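Local coordinates for metallo-beta-lactamase family protein (Thermus thermophilus, PDB 2ZO4), which binds two zinc ions in a metallo-beta-lactamase fold and is probably a hydrolase, at residues A177-E182 against L224-A229; K212-S217 against A249-R254; L150-A155 against L218-D223. All coordinates share one frame; numbering follows the deposited sequence.

Contact 1: A177-E182 against L224-A229; sequences AFYLEE and LGARVA
Leu-224 lies over one face of the Tyr-179 ring, and this CH-pi contact is the main apolar element. Its methyl CD2 sits 3.7 Å from the centroid of the Tyr-179 ring, 2° off the ring normal, so the methyl is almost exactly above the middle. Leu-224 CG lies 3.8 Å from Tyr-179 CE2, and Leu-224 CD1 sits over the CD2-CE2 side of the ring. The two side chains run past each other in opposite directions. With CG anti to the backbone N (chi1 -172°), the tyrosine ring points to the 224-226 loop. Its other face is covered near the rim by CA of Glu-181. Ala-226 adds a second apolar touch, its CB 3.7 Å from Tyr-179 CE1.

The polar link is made through water. One water lies in the ring plane, 2.6 Å from Tyr-179 OH, and donates a hydrogen bond to Leu-224 O at 2.6 Å. Gly-225, at positive phi, is the first residue to leave the helical path; Ala-226 CA then lies 3.4 Å from Tyr-179 OH.

The contact packs the link between helix 210-222 and strand 228-231 on strand 176-180, in the five-stranded mixed sheet of the metallo-beta-lactamase fold. Strand 185-189 runs between the two strands. Leu-166 of strand 161-167 touches both Tyr-179 and Leu-224, and Val-240 of helix 240-261 packs on Ala-226.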
loop_
_atom_site.group_PDB
_atom_site.type_symbol
_atom_site.label_atom_id
_atom_site.label_comp_id
_atom_site.label_asym_id
_atom_site.label_seq_id
_atom_site.Cartn_x
_atom_site.Cartn_y
_atom_site.Cartn_z
ATOM N N ALA A 177 8.236 -3.665 -2.798
ATOM C CA ALA A 177 9.271 -2.674 -2.500
ATOM C C ALA A 177 10.370 -2.783 -3.555
ATOM O O ALA A 177 10.517 -3.822 -4.204
ATOM C CB ALA A 177 9.844 -2.895 -1.108
ATOM N N PHE A 178 11.132 -1.710 -3.734
ATOM C CA PHE A 178 12.219 -1.702 -4.701
ATOM C C PHE A 178 13.531 -1.429 -3.984
ATOM O O PHE A 178 13.708 -0.374 -3.369
ATOM C CB PHE A 178 11.956 -0.691 -5.823
ATOM C CG PHE A 178 10.695 -0.970 -6.605
ATOM C CD1 PHE A 178 10.699 -1.885 -7.654
ATOM C CD2 PHE A 178 9.497 -0.327 -6.277
ATOM C CE1 PHE A 178 9.527 -2.159 -8.375
ATOM C CE2 PHE A 178 8.319 -0.592 -6.991
ATOM C CZ PHE A 178 8.338 -1.507 -8.041
ATOM N N TYR A 179 14.439 -2.399 -4.058
ATOM C CA TYR A 179 15.674 -2.372 -3.280
ATOM C C TYR A 179 16.917 -2.180 -4.145
ATOM O O TYR A 179 17.182 -2.962 -5.066
ATOM C CB TYR A 179 15.789 -3.644 -2.432
ATOM C CG TYR A 179 16.939 -3.660 -1.434
ATOM C CD1 TYR A 179 17.199 -2.565 -0.609
ATOM C CD2 TYR A 179 17.748 -4.791 -1.300
ATOM C CE1 TYR A 179 18.252 -2.591 0.315
ATOM C CE2 TYR A 179 18.798 -4.828 -0.385
ATOM C CZ TYR A 179 19.039 -3.727 0.422
ATOM O OH TYR A 179 20.074 -3.767 1.328
ATOM N N LEU A 180 17.660 -1.120 -3.839
ATOM C CA LEU A 180 18.938 -0.834 -4.484
ATOM C C LEU A 180 20.023 -1.509 -3.655
ATOM O O LEU A 180 20.484 -0.963 -2.651
ATOM C CB LEU A 180 19.176 0.680 -4.576
ATOM C CG LEU A 180 18.386 1.479 -5.622
ATOM C CD1 LEU A 180 16.890 1.547 -5.299
ATOM C CD2 LEU A 180 18.949 2.878 -5.729
ATOM N N GLU A 181 20.406 -2.709 -4.085
ATOM C CA GLU A 181 21.207 -3.624 -3.278
ATOM C C GLU A 181 22.612 -3.115 -2.968
ATOM O O GLU A 181 23.080 -3.245 -1.834
ATOM C CB GLU A 181 21.271 -5.007 -3.937
ATOM C CG GLU A 181 19.934 -5.741 -3.940
ATOM C CD GLU A 181 20.003 -7.125 -4.564
ATOM O OE1 GLU A 181 20.812 -7.341 -5.494
ATOM O OE2 GLU A 181 19.227 -7.996 -4.124
ATOM N N GLU A 182 23.279 -2.534 -3.962
ATOM C CA GLU A 182 24.633 -2.029 -3.752
ATOM C C GLU A 182 24.638 -0.875 -2.747
ATOM O O GLU A 182 25.447 -0.856 -1.816
ATOM C CB GLU A 182 25.287 -1.613 -5.072
ATOM C CG GLU A 182 26.764 -1.241 -4.917
ATOM C CD GLU A 182 27.469 -1.009 -6.240
ATOM O OE1 GLU A 182 26.821 -0.520 -7.194
ATOM O OE2 GLU A 182 28.682 -1.314 -6.322
ATOM N N LEU A 224 16.784 -8.000 5.750
ATOM C CA LEU A 224 17.291 -7.550 4.453
ATOM C C LEU A 224 18.710 -6.989 4.517
ATOM O O LEU A 224 19.517 -7.235 3.620
ATOM C CB LEU A 224 16.343 -6.514 3.830
ATOM C CG LEU A 224 16.517 -6.133 2.355
ATOM C CD1 LEU A 224 16.319 -7.330 1.408
ATOM C CD2 LEU A 224 15.555 -5.008 2.001
ATOM N N GLY A 225 19.008 -6.239 5.574
ATOM C CA GLY A 225 20.309 -5.585 5.710
ATOM C C GLY A 225 20.345 -4.210 5.070
ATOM O O GLY A 225 21.423 -3.689 4.771
ATOM N N ALA A 226 19.166 -3.623 4.856
ATOM C CA ALA A 226 19.061 -2.289 4.263
ATOM C C ALA A 226 19.660 -1.235 5.191
ATOM O O ALA A 226 19.547 -1.337 6.416
ATOM C CB ALA A 226 17.611 -1.954 3.940
ATOM N N ARG A 227 20.297 -0.231 4.595
ATOM C CA ARG A 227 20.964 0.831 5.346
ATOM C C ARG A 227 20.027 1.988 5.656
ATOM O O ARG A 227 20.225 2.712 6.632
ATOM C CB ARG A 227 22.195 1.330 4.582
ATOM C CG ARG A 227 23.300 0.285 4.514
ATOM C CD ARG A 227 24.522 0.772 3.752
ATOM N NE ARG A 227 25.653 -0.134 3.963
ATOM C CZ ARG A 227 26.488 -0.074 5.002
ATOM N NH1 ARG A 227 26.330 0.847 5.945
ATOM N NH2 ARG A 227 27.482 -0.942 5.103
ATOM N N VAL A 228 19.009 2.154 4.818
ATOM C CA VAL A 228 17.998 3.198 4.987
ATOM C C VAL A 228 16.757 2.825 4.171
ATOM O O VAL A 228 16.862 2.140 3.149
ATOM C CB VAL A 228 18.546 4.605 4.577
ATOM C CG1 VAL A 228 18.804 4.685 3.067
ATOM C CG2 VAL A 228 17.603 5.719 5.028
ATOM N N ALA A 229 15.585 3.247 4.636
ATOM C CA ALA A 229 14.357 3.055 3.870
ATOM C C ALA A 229 13.647 4.373 3.628
ATOM O O ALA A 229 13.480 5.179 4.545
ATOM C CB ALA A 229 13.423 2.068 4.560
HETATM O O HOH W 1 21.092 -6.010 2.032
#

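Contact 2: K212-S217 against A249-R254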
loop_
_atom_site.group_PDB
_atom_site.type_symbol
_atom_site.label_atom_id
_atom_site.label_comp_id
_atom_site.label_asym_id
_atom_site.label_seq_id
_atom_site.Cartn_x
_atom_site.Cartn_y
_atom_site.Cartn_z
ATOM N N LYS A 212 -1.099 -12.028 8.377
ATOM C CA LYS A 212 -0.046 -13.048 8.351
ATOM C C LYS A 212 0.990 -12.743 7.267
ATOM O O LYS A 212 2.187 -12.866 7.505
ATOM C CB LYS A 212 -0.643 -14.449 8.154
ATOM C CG LYS A 212 0.369 -15.593 8.325
ATOM C CD LYS A 212 -0.327 -16.946 8.434
ATOM C CE LYS A 212 0.698 -18.072 8.535
ATOM N NZ LYS A 212 0.041 -19.401 8.731
ATOM N N ASP A 213 0.520 -12.348 6.083
ATOM C CA ASP A 213 1.389 -11.855 5.007
ATOM C C ASP A 213 2.212 -10.649 5.454
ATOM O O ASP A 213 3.405 -10.571 5.178
ATOM C CB ASP A 213 0.560 -11.423 3.792
ATOM C CG ASP A 213 0.036 -12.590 2.980
ATOM O OD1 ASP A 213 0.666 -13.672 2.968
ATOM O OD2 ASP A 213 -1.012 -12.404 2.329
ATOM N N PHE A 214 1.548 -9.706 6.124
ATOM C CA PHE A 214 2.167 -8.448 6.540
ATOM C C PHE A 214 3.305 -8.683 7.515
ATOM O O PHE A 214 4.364 -8.075 7.392
ATOM C CB PHE A 214 1.133 -7.502 7.160
ATOM C CG PHE A 214 1.681 -6.142 7.499
ATOM C CD1 PHE A 214 1.904 -5.195 6.497
ATOM C CD2 PHE A 214 1.967 -5.800 8.820
ATOM C CE1 PHE A 214 2.415 -3.929 6.809
ATOM C CE2 PHE A 214 2.479 -4.540 9.140
ATOM C CZ PHE A 214 2.708 -3.607 8.132
ATOM N N LEU A 215 3.079 -9.568 8.481
ATOM C CA LEU A 215 4.085 -9.881 9.489
ATOM C C LEU A 215 5.269 -10.658 8.900
ATOM O O LEU A 215 6.412 -10.462 9.312
ATOM C CB LEU A 215 3.454 -10.614 10.686
ATOM C CG LEU A 215 2.397 -9.818 11.476
ATOM C CD1 LEU A 215 1.633 -10.705 12.459
ATOM C CD2 LEU A 215 3.009 -8.618 12.198
ATOM N N ARG A 216 5.001 -11.520 7.923
ATOM C CA ARG A 216 6.082 -12.221 7.227
ATOM C C ARG A 216 6.905 -11.250 6.373
ATOM O O ARG A 216 8.117 -11.413 6.232
ATOM C CB ARG A 216 5.527 -13.373 6.384
ATOM C CG ARG A 216 6.583 -14.206 5.677
ATOM C CD ARG A 216 6.379 -15.692 5.923
ATOM N NE ARG A 216 7.132 -16.165 7.086
ATOM C CZ ARG A 216 8.329 -16.753 7.028
ATOM N NH1 ARG A 216 8.933 -16.953 5.861
ATOM N NH2 ARG A 216 8.929 -17.143 8.147
ATOM N N SER A 217 6.239 -10.240 5.814
ATOM C CA SER A 217 6.911 -9.208 5.016
ATOM C C SER A 217 7.840 -8.356 5.878
ATOM O O SER A 217 8.950 -8.038 5.464
ATOM C CB SER A 217 5.891 -8.332 4.286
ATOM O OG SER A 217 5.181 -9.092 3.325
ATOM N N ALA A 249 5.861 -5.755 16.984
ATOM C CA ALA A 249 5.423 -5.591 18.370
ATOM C C ALA A 249 4.112 -4.816 18.458
ATOM O O ALA A 249 3.244 -5.147 19.266
ATOM C CB ALA A 249 6.514 -4.904 19.197
ATOM N N HIS A 250 3.981 -3.794 17.614
ATOM C CA HIS A 250 2.761 -2.995 17.497
ATOM C C HIS A 250 1.532 -3.860 17.222
ATOM O O HIS A 250 0.526 -3.755 17.917
ATOM C CB HIS A 250 2.922 -1.939 16.394
ATOM C CG HIS A 250 1.672 -1.166 16.107
ATOM N ND1 HIS A 250 1.139 -0.255 16.992
ATOM C CD2 HIS A 250 0.846 -1.172 15.032
ATOM C CE1 HIS A 250 0.040 0.268 16.477
ATOM N NE2 HIS A 250 -0.160 -0.272 15.287
ATOM N N HIS A 251 1.618 -4.712 16.204
ATOM C CA HIS A 251 0.486 -5.555 15.834
ATOM C C HIS A 251 0.203 -6.645 16.857
ATOM O O HIS A 251 -0.949 -7.020 17.056
ATOM C CB HIS A 251 0.651 -6.113 14.423
ATOM C CG HIS A 251 0.420 -5.087 13.359
ATOM N ND1 HIS A 251 -0.843 -4.695 12.970
ATOM C CD2 HIS A 251 1.286 -4.336 12.642
ATOM C CE1 HIS A 251 -0.743 -3.761 12.041
ATOM N NE2 HIS A 251 0.538 -3.528 11.822
ATOM N N GLN A 252 1.252 -7.123 17.524
ATOM C CA GLN A 252 1.087 -8.030 18.650
ATOM C C GLN A 252 0.294 -7.362 19.781
ATOM O O GLN A 252 -0.585 -7.987 20.378
ATOM C CB GLN A 252 2.446 -8.525 19.149
ATOM C CG GLN A 252 2.408 -9.912 19.775
ATOM C CD GLN A 252 1.923 -10.989 18.806
ATOM O OE1 GLN A 252 2.260 -10.984 17.615
ATOM N NE2 GLN A 252 1.127 -11.918 19.318
ATOM N N ALA A 253 0.588 -6.090 20.047
ATOM C CA ALA A 253 -0.158 -5.302 21.034
ATOM C C ALA A 253 -1.611 -5.095 20.601
ATOM O O ALA A 253 -2.526 -5.244 21.414
ATOM C CB ALA A 253 0.528 -3.960 21.288
ATOM N N ARG A 254 -1.814 -4.771 19.322
ATOM C CA ARG A 254 -3.161 -4.623 18.748
ATOM C C ARG A 254 -3.983 -5.910 18.857
ATOM O O ARG A 254 -5.175 -5.861 19.160
ATOM C CB ARG A 254 -3.090 -4.168 17.287
ATOM C CG ARG A 254 -2.522 -2.770 17.093
ATOM C CD ARG A 254 -3.619 -1.705 17.062
ATOM N NE ARG A 254 -4.124 -1.488 15.708
ATOM C CZ ARG A 254 -3.539 -0.693 14.813
#
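Leu-215 and His-251 mark the closest approach of two helical segments, their CA atoms 8.5 Å apart. The backbones do not touch, and the contact is made by side chains alone. Both segments keep regular i to i+4 hydrogen bonding, as in Ser-217 N to Asp-213 O at 2.9 Å.

His-251 carries its side of the contact. Its ring meets that of Phe-214 obliquely, with centroids 5.2 Å apart and planes at 70°. The nearest atoms are Phe-214 CE2 and His-251 NE2, at 3.5 Å. A chi1 of -175° swings the phenyl ring away from its own backbone N, toward the other helix. Leu-215 meets the base of the histidine, CD2 lying 4.1 Å from His-251 CB. Both ring nitrogens of His-251 are engaged: NE2 with Ser-197 OG and ND1 with His-295 NE2. These bonds should fix the ring's rotation. His-250 CD2 lies over the centre of one His-251 face.

The pair joins helix 210-222 to helix 240-261. Phe-214 also packs on Pro-198, and its side chain is about 4 Å from that of the zinc ligand His-171, consistent with a second-shell position beside the metal site. Helix 286-301 borders the contact through His-295 and through Tyr-298, which touches Leu-215.

Contact 3: L150-A155 against L218-D223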
loop_
_atom_site.group_PDB
_atom_site.type_symbol
_atom_site.label_atom_id
_atom_site.label_comp_id
_atom_site.label_asym_id
_atom_site.label_seq_id
_atom_site.Cartn_x
_atom_site.Cartn_y
_atom_site.Cartn_z
ATOM N N LEU A 150 5.342 -7.508 -12.525
ATOM C CA LEU A 150 6.615 -7.731 -11.852
ATOM C C LEU A 150 6.574 -9.022 -11.047
ATOM O O LEU A 150 5.512 -9.465 -10.625
ATOM C CB LEU A 150 6.968 -6.553 -10.936
ATOM C CG LEU A 150 7.209 -5.189 -11.593
ATOM C CD1 LEU A 150 7.292 -4.090 -10.535
ATOM C CD2 LEU A 150 8.459 -5.206 -12.450
ATOM N N ARG A 151 7.748 -9.605 -10.833
ATOM C CA ARG A 151 7.882 -10.865 -10.121
ATOM C C ARG A 151 8.844 -10.667 -8.948
ATOM O O ARG A 151 9.786 -9.881 -9.045
ATOM C CB ARG A 151 8.435 -11.920 -11.079
ATOM C CG ARG A 151 7.938 -13.320 -10.829
ATOM C CD ARG A 151 8.274 -14.244 -11.995
ATOM N NE ARG A 151 7.416 -14.028 -13.162
ATOM C CZ ARG A 151 7.129 -14.966 -14.064
ATOM N NH1 ARG A 151 7.623 -16.191 -13.939
ATOM N NH2 ARG A 151 6.346 -14.681 -15.094
ATOM N N ASP A 152 8.610 -11.379 -7.848
ATOM C CA ASP A 152 9.507 -11.314 -6.695
ATOM C C ASP A 152 10.921 -11.725 -7.099
ATOM O O ASP A 152 11.103 -12.706 -7.822
ATOM C CB ASP A 152 8.997 -12.202 -5.554
ATOM C CG ASP A 152 9.764 -11.988 -4.251
ATOM O OD1 ASP A 152 10.053 -10.825 -3.900
ATOM O OD2 ASP A 152 10.075 -12.990 -3.568
ATOM N N GLY A 153 11.912 -10.961 -6.646
ATOM C CA GLY A 153 13.318 -11.286 -6.896
ATOM C C GLY A 153 13.857 -10.888 -8.261
ATOM O O GLY A 153 15.036 -11.101 -8.551
ATOM N N GLU A 154 13.008 -10.314 -9.110
ATOM C CA GLU A 154 13.477 -9.865 -10.417
ATOM C C GLU A 154 14.318 -8.594 -10.291
ATOM O O GLU A 154 14.182 -7.834 -9.330
ATOM C CB GLU A 154 12.333 -9.717 -11.428
ATOM C CG GLU A 154 11.604 -8.393 -11.447
ATOM C CD GLU A 154 10.852 -8.181 -12.757
ATOM O OE1 GLU A 154 9.621 -8.352 -12.771
ATOM O OE2 GLU A 154 11.496 -7.874 -13.782
ATOM N N ALA A 155 15.208 -8.404 -11.257
ATOM C CA ALA A 155 16.144 -7.298 -11.245
ATOM C C ALA A 155 15.846 -6.361 -12.405
ATOM O O ALA A 155 15.760 -6.791 -13.560
ATOM C CB ALA A 155 17.565 -7.815 -11.329
ATOM N N LEU A 218 7.379 -8.006 7.079
ATOM C CA LEU A 218 8.198 -7.295 8.065
ATOM C C LEU A 218 9.443 -8.094 8.445
ATOM O O LEU A 218 10.524 -7.524 8.575
ATOM C CB LEU A 218 7.389 -6.974 9.326
ATOM C CG LEU A 218 6.145 -6.084 9.256
ATOM C CD1 LEU A 218 5.469 -6.041 10.619
ATOM C CD2 LEU A 218 6.471 -4.674 8.763
ATOM N N ASP A 219 9.281 -9.406 8.627
ATOM C CA ASP A 219 10.404 -10.315 8.879
ATOM C C ASP A 219 11.421 -10.259 7.745
ATOM O O ASP A 219 12.622 -10.145 7.991
ATOM C CB ASP A 219 9.910 -11.758 9.035
ATOM C CG ASP A 219 9.431 -12.078 10.441
ATOM O OD1 ASP A 219 10.094 -11.677 11.424
ATOM O OD2 ASP A 219 8.385 -12.753 10.564
ATOM N N ARG A 220 10.924 -10.339 6.508
ATOM C CA ARG A 220 11.754 -10.299 5.302
ATOM C C ARG A 220 12.561 -9.000 5.241
ATOM O O ARG A 220 13.770 -9.032 5.018
ATOM C CB ARG A 220 10.876 -10.457 4.050
ATOM C CG ARG A 220 11.610 -10.896 2.784
ATOM C CD ARG A 220 11.707 -9.772 1.751
ATOM N NE ARG A 220 12.328 -10.227 0.505
ATOM C CZ ARG A 220 11.667 -10.680 -0.561
ATOM N NH1 ARG A 220 10.341 -10.741 -0.567
ATOM N NH2 ARG A 220 12.342 -11.070 -1.638
ATOM N N LEU A 221 11.889 -7.871 5.465
ATOM C CA LEU A 221 12.544 -6.559 5.487
ATOM C C LEU A 221 13.517 -6.397 6.655
ATOM O O LEU A 221 14.546 -5.742 6.510
ATOM C CB LEU A 221 11.512 -5.425 5.503
ATOM C CG LEU A 221 10.553 -5.321 4.311
ATOM C CD1 LEU A 221 9.613 -4.127 4.488
ATOM C CD2 LEU A 221 11.306 -5.240 2.981
ATOM N N ALA A 222 13.191 -6.993 7.800
ATOM C CA ALA A 222 14.053 -6.928 8.983
ATOM C C ALA A 222 15.426 -7.562 8.739
ATOM O O ALA A 222 16.441 -7.043 9.202
ATOM C CB ALA A 222 13.374 -7.575 10.178
ATOM N N ASP A 223 15.441 -8.670 8.000
ATOM C CA ASP A 223 16.665 -9.427 7.718
ATOM C C ASP A 223 17.367 -8.980 6.438
ATOM O O ASP A 223 18.425 -9.512 6.085
ATOM C CB ASP A 223 16.349 -10.928 7.633
ATOM C CG ASP A 223 15.727 -11.473 8.909
ATOM O OD1 ASP A 223 16.258 -11.193 10.005
ATOM O OD2 ASP A 223 14.709 -12.195 8.816
#
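Asp-152 and Arg-220 form a salt bridge between a turn and a helix, their side chains approaching from opposite directions. Arg-220 bends at chi2 (-109°) and is extended at chi3. Its last torsion turns the guanidinium plane about a right angle to the extended chain. Asp-152 points toward the helix, CG anti to the backbone N (chi1 -170°).

Both terminal nitrogens of Arg-220 address one carboxylate oxygen. Arg-220 NH2 donates to Asp-152 OD1 at 3.2 Å, on its syn side and slightly out of both planes. The bond from Arg-220 NH1 to Asp-152 OD1, at 3.3 Å, is weak. The carboxylate lies at the guanidinium edge, but the two planes are 85° apart. This is a fork onto one oxygen, not a flat pair with two matched bonds.

The turn from Arg-151 to Glu-154 is type II, with Gly-153 at positive phi. Glu-154 OE1 accepts a 3.0 Å bond from Arg-151 N through the anti lone pair.

The bridge ties helix 210-222 to the turn that links outer strands 148-150 and 155-158 of the six- and five-stranded sheets. Asp-152 OD1 also accepts from Trp-167 N, which probably favours the ionised carboxylate. The long, bent bonds to Arg-220 imply a largely electrostatic surface tie.

Contacts 2 and 3 share helix 210-222, with adjoining segments, and their centres are about 17 Å apart. Contact 1 takes up the chain directly after, at 224-229. Its centre is about 10 Å from that of contact 3, and the two touch where Phe-178 CE1 packs 3.7 Å from Leu-150 CD1. Contacts 1 and 2 are about 21 Å apart between centres and do not touch. Along the chain the segments come as 150-155, 177-182, 212-217, 218-223, 224-229 and 249-254, so every pair of contacts crosses. Helix 210-222 and the loop after it thus connect the five-stranded sheet to helix 240-261, with contact 2 at the end beside the zinc site.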